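Local coordinates for GH5 (Bacteroidetes bacterium AC2a, PDB 4YHE), which probably hydrolyses the beta-1,4-glucosidic bonds of cellulose, as a glycoside hydrolase of family 5 built on a closed beta/alpha barrel, at residues I209-Y214 with E223-P228; P290-E295 with S327-D332. All blocks are in the same frame, centred on the assembly; numbering follows the deposited sequence.

Contact 1: I209-Y214 with E223-P228; sequences IGVPGY and ENLVLP
Two torsions bring Val211 and Leu225 together: chi1 of -67° turns CG1 of Val211 anti to its carbonyl carbon and sets CG2 between the backbone N and that carbon, while chi1 of 172° swings CG of Leu225 opposite its own N. The two side chains then cross at about a right angle. CG2 of Val211 becomes the hub, standing 4.2 Å from Leu225 CD1 and equally far from Leu227 CD2 and Pro228 CD, so one methyl meets three residues. The side chains that meet are all apolar, and Leu225 CD1 also lies against the backbone, 3.7 Å from the carbonyl carbon of Pro212 and 3.8 Å from Gly213 N. The CA atoms of Gly213 and Leu225 are 5.3 Å apart, and a CB on Gly213 would point toward Leu225. The two chain directions differ by 152°, as expected where a chain doubles back after a barrel strand. It exemplifies the beta-alpha-beta unit: strand 209-212 leads into helix 218-224, and residues 225-228 return along the outside toward strand 236-242, where Leu227 touches Val238 and Pro228 touches Leu236. Helix 181-199 flanks both segments, with Asn190 hydrogen-bonded to Pro212 O and Asn187 to the backbone of Asn224 and Val226.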
# COMPACT_ATOMS: atom_id res chain seq x y z
N ILE A 209 -11.78 -7.02 -0.81
CA ILE A 209 -10.45 -7.56 -1.04
C ILE A 209 -9.68 -6.69 -2.04
O ILE A 209 -10.15 -6.46 -3.16
CB ILE A 209 -10.52 -8.97 -1.60
CG1 ILE A 209 -11.25 -9.92 -0.64
CG2 ILE A 209 -9.12 -9.48 -1.91
CD1 ILE A 209 -11.54 -11.26 -1.25
N GLY A 210 -8.50 -6.21 -1.63
CA GLY A 210 -7.62 -5.44 -2.50
C GLY A 210 -6.73 -6.36 -3.30
O GLY A 210 -6.15 -7.28 -2.75
N VAL A 211 -6.65 -6.13 -4.60
CA VAL A 211 -5.76 -6.91 -5.46
C VAL A 211 -4.81 -5.98 -6.24
O VAL A 211 -5.23 -4.94 -6.77
CB VAL A 211 -6.53 -7.83 -6.43
CG1 VAL A 211 -7.26 -8.91 -5.71
CG2 VAL A 211 -7.48 -7.04 -7.33
N PRO A 212 -3.52 -6.36 -6.32
CA PRO A 212 -2.57 -5.48 -7.01
C PRO A 212 -2.16 -5.99 -8.36
O PRO A 212 -2.31 -7.21 -8.63
CB PRO A 212 -1.37 -5.50 -6.09
CG PRO A 212 -1.34 -6.87 -5.56
CD PRO A 212 -2.80 -7.28 -5.41
N GLY A 213 -1.63 -5.08 -9.18
CA GLY A 213 -0.99 -5.41 -10.45
C GLY A 213 0.54 -5.48 -10.28
O GLY A 213 1.06 -5.40 -9.17
N TYR A 214 1.24 -5.61 -11.41
CA TYR A 214 2.66 -5.92 -11.39
C TYR A 214 3.46 -4.85 -10.64
O TYR A 214 3.38 -3.66 -10.97
CB TYR A 214 3.20 -6.02 -12.82
CG TYR A 214 4.57 -6.66 -12.87
CD1 TYR A 214 4.71 -8.03 -13.00
CD2 TYR A 214 5.71 -5.89 -12.78
CE1 TYR A 214 5.96 -8.62 -13.07
CE2 TYR A 214 6.96 -6.47 -12.82
CZ TYR A 214 7.08 -7.83 -12.97
OH TYR A 214 8.35 -8.35 -13.02
N GLU A 223 -2.99 -1.73 -17.41
CA GLU A 223 -2.74 -2.40 -18.69
C GLU A 223 -2.84 -3.92 -18.68
O GLU A 223 -3.11 -4.54 -19.73
CB GLU A 223 -1.34 -1.98 -19.20
CG GLU A 223 -1.24 -0.48 -19.56
CD GLU A 223 0.19 0.08 -19.54
OE1 GLU A 223 1.17 -0.70 -19.45
OE2 GLU A 223 0.33 1.33 -19.60
N ASN A 224 -2.62 -4.54 -17.51
CA ASN A 224 -2.59 -6.00 -17.41
C ASN A 224 -3.37 -6.69 -16.31
O ASN A 224 -3.60 -7.92 -16.39
CB ASN A 224 -1.12 -6.47 -17.34
CG ASN A 224 -0.32 -5.94 -18.50
OD1 ASN A 224 -0.46 -6.43 -19.61
ND2 ASN A 224 0.46 -4.89 -18.27
N LEU A 225 -3.78 -5.96 -15.26
CA LEU A 225 -4.49 -6.61 -14.18
C LEU A 225 -5.84 -7.11 -14.67
O LEU A 225 -6.58 -6.39 -15.36
CB LEU A 225 -4.74 -5.65 -13.00
CG LEU A 225 -5.65 -6.19 -11.87
CD1 LEU A 225 -5.15 -5.67 -10.54
CD2 LEU A 225 -7.10 -5.79 -12.08
N VAL A 226 -6.14 -8.34 -14.30
CA VAL A 226 -7.44 -8.95 -14.46
C VAL A 226 -8.06 -9.09 -13.09
O VAL A 226 -7.52 -9.75 -12.22
CB VAL A 226 -7.34 -10.30 -15.19
CG1 VAL A 226 -8.70 -11.02 -15.23
CG2 VAL A 226 -6.90 -10.04 -16.61
N LEU A 227 -9.19 -8.41 -12.88
CA LEU A 227 -9.94 -8.57 -11.64
C LEU A 227 -10.43 -10.00 -11.48
O LEU A 227 -11.12 -10.51 -12.36
CB LEU A 227 -11.14 -7.64 -11.61
CG LEU A 227 -10.78 -6.18 -11.56
CD1 LEU A 227 -11.98 -5.37 -11.99
CD2 LEU A 227 -10.34 -5.79 -10.15
N PRO A 228 -10.09 -10.68 -10.36
CA PRO A 228 -10.55 -12.07 -10.24
C PRO A 228 -12.07 -12.25 -10.35
O PRO A 228 -12.83 -11.35 -10.01
CB PRO A 228 -10.07 -12.48 -8.84
CG PRO A 228 -8.80 -11.67 -8.66
CD PRO A 228 -9.09 -10.34 -9.33

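Contact 2: P290-E295 with S327-D332; sequences PVYFGE and SALYWD
The Glu295 chain runs alongside the Trp331 indole, both heading in one direction, beyond the paired part of strands 291-293 and 327-332. From a CB directed away from the neighbouring strand, Glu295 runs extended: CG, anti to the carbonyl carbon (chi1 -61°), comes 3.7 Å from Trp331 CE3, and CD passes 3.6 Å from the same atom. OE1 stands 3.8 Å above the indole plane, toward its rim, and OE2 is 3.7 Å from Trp331 CZ3, the carboxylate and ring planes being 29° apart. OE1 is hydrogen-bonded to Tyr243 OH and OE2 forms a salt bridge with Arg59, fixing the group's rotation. Shortening Glu295 to an alanine would probably deprive Arg59 of this carboxylate and Tyr243 of this hydrogen-bond partner, and uncover part of the indole face. In family 5 enzymes the nucleophilic glutamate ends the seventh strand, and Glu295 is consistent with that role. Earlier along both strands the pairing is parallel: Phe293 N donates a hydrogen bond to Ser327 O at 2.8 Å, and Leu329 N donates one to Phe293 O at 2.7 Å. Buried Ser327 N has no partner, whereas its OG is hydrogen-bonded to Gly11 O. Phe293 CB packs 3.7 Å from Ala328 CB, and both side chains touch Met321 of the crossover helix 304-323; strand 236-242 borders 291-296, and helix 270-285 packs against Phe293.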
# COMPACT_ATOMS: atom_id res chain seq x y z
N PRO A 290 -13.43 0.48 -6.96
CA PRO A 290 -12.55 1.36 -6.16
C PRO A 290 -11.07 1.10 -6.36
O PRO A 290 -10.64 -0.02 -6.67
CB PRO A 290 -12.94 1.07 -4.70
CG PRO A 290 -13.81 -0.14 -4.76
CD PRO A 290 -14.14 -0.51 -6.15
N VAL A 291 -10.31 2.17 -6.14
CA VAL A 291 -8.85 2.15 -6.21
C VAL A 291 -8.32 2.82 -4.95
O VAL A 291 -8.83 3.83 -4.53
CB VAL A 291 -8.31 2.96 -7.41
CG1 VAL A 291 -6.79 2.89 -7.47
CG2 VAL A 291 -8.92 2.49 -8.70
N TYR A 292 -7.27 2.24 -4.37
CA TYR A 292 -6.60 2.86 -3.26
C TYR A 292 -5.11 2.70 -3.46
O TYR A 292 -4.64 1.70 -4.02
CB TYR A 292 -7.04 2.30 -1.90
CG TYR A 292 -6.57 0.87 -1.62
CD1 TYR A 292 -7.28 -0.22 -2.11
CD2 TYR A 292 -5.44 0.62 -0.85
CE1 TYR A 292 -6.87 -1.53 -1.85
CE2 TYR A 292 -5.01 -0.68 -0.59
CZ TYR A 292 -5.73 -1.75 -1.08
OH TYR A 292 -5.35 -3.01 -0.82
N PHE A 293 -4.40 3.72 -3.03
CA PHE A 293 -2.96 3.67 -2.88
C PHE A 293 -2.65 2.98 -1.54
O PHE A 293 -2.75 3.59 -0.48
CB PHE A 293 -2.31 5.05 -3.04
CG PHE A 293 -2.25 5.51 -4.48
CD1 PHE A 293 -3.32 6.21 -5.03
CD2 PHE A 293 -1.16 5.20 -5.29
CE1 PHE A 293 -3.28 6.61 -6.36
CE2 PHE A 293 -1.13 5.55 -6.64
CZ PHE A 293 -2.21 6.27 -7.18
N GLY A 294 -2.24 1.71 -1.62
CA GLY A 294 -1.73 0.99 -0.47
C GLY A 294 -0.53 1.67 0.16
O GLY A 294 -0.33 1.58 1.37
N GLU A 295 0.28 2.31 -0.67
CA GLU A 295 1.42 3.10 -0.27
C GLU A 295 1.60 4.29 -1.14
O GLU A 295 1.51 4.17 -2.38
CB GLU A 295 2.72 2.29 -0.37
CG GLU A 295 2.74 1.07 0.49
CD GLU A 295 4.00 0.20 0.30
OE1 GLU A 295 5.02 0.71 -0.17
OE2 GLU A 295 3.91 -0.98 0.66
N SER A 327 -8.62 6.82 -2.44
CA SER A 327 -8.01 6.87 -1.12
C SER A 327 -6.54 6.46 -1.19
O SER A 327 -6.08 5.83 -2.18
CB SER A 327 -8.76 5.93 -0.19
OG SER A 327 -8.82 4.59 -0.68
N ALA A 328 -5.81 6.78 -0.13
CA ALA A 328 -4.35 6.58 -0.12
C ALA A 328 -3.76 6.46 1.29
O ALA A 328 -4.11 7.23 2.19
CB ALA A 328 -3.67 7.70 -0.88
N LEU A 329 -2.82 5.52 1.45
CA LEU A 329 -2.19 5.31 2.73
C LEU A 329 -0.70 5.65 2.67
O LEU A 329 0.07 5.07 1.87
CB LEU A 329 -2.47 3.89 3.24
CG LEU A 329 -3.96 3.62 3.49
CD1 LEU A 329 -4.68 3.02 2.29
CD2 LEU A 329 -4.11 2.72 4.70
N TYR A 330 -0.32 6.61 3.49
CA TYR A 330 1.03 7.11 3.58
C TYR A 330 1.99 6.02 4.12
O TYR A 330 1.67 5.31 5.06
CB TYR A 330 1.09 8.39 4.43
CG TYR A 330 2.51 8.84 4.64
CD1 TYR A 330 3.22 9.44 3.60
CD2 TYR A 330 3.15 8.61 5.80
CE1 TYR A 330 4.52 9.83 3.73
CE2 TYR A 330 4.48 8.99 5.95
CZ TYR A 330 5.16 9.59 4.91
OH TYR A 330 6.49 9.96 5.07
N TRP A 331 3.14 5.87 3.46
CA TRP A 331 4.16 4.93 3.95
C TRP A 331 5.01 5.53 5.06
O TRP A 331 5.78 6.46 4.84
CB TRP A 331 5.06 4.47 2.80
CG TRP A 331 6.07 3.47 3.29
CD1 TRP A 331 7.40 3.70 3.46
CD2 TRP A 331 5.85 2.10 3.63
NE1 TRP A 331 8.02 2.56 3.93
CE2 TRP A 331 7.09 1.57 4.05
CE3 TRP A 331 4.72 1.28 3.65
CZ2 TRP A 331 7.23 0.22 4.47
CZ3 TRP A 331 4.86 -0.05 4.06
CH2 TRP A 331 6.11 -0.55 4.48
N ASP A 332 4.85 4.99 6.26
CA ASP A 332 5.63 5.40 7.43
C ASP A 332 6.46 4.23 7.94
O ASP A 332 5.94 3.27 8.46
CB ASP A 332 4.71 5.89 8.54
CG ASP A 332 5.47 6.54 9.69
OD1 ASP A 332 6.47 5.93 10.16
OD2 ASP A 332 5.04 7.67 10.15

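The two contacts sample one barrel at different depths. Contact 1 lies farther out, between a barrel strand and the chain outside it, with its centre about 13 Å from the centre of the chain, whereas the centre of contact 2 lies about 5 Å from it; the two centres are about 15 Å apart. Strand 236-242 stands between strands 209-212 and 291-296 in the sheet, yet contacts 1 and 2 still touch through the interior: Tyr292 OH reaches to 3.7 Å from Gly210 CA and is hydrogen-bonded to Glu160 of a further strand. The probable active site is at the Glu295 end of contact 2, and contact 1 has no evident part in it.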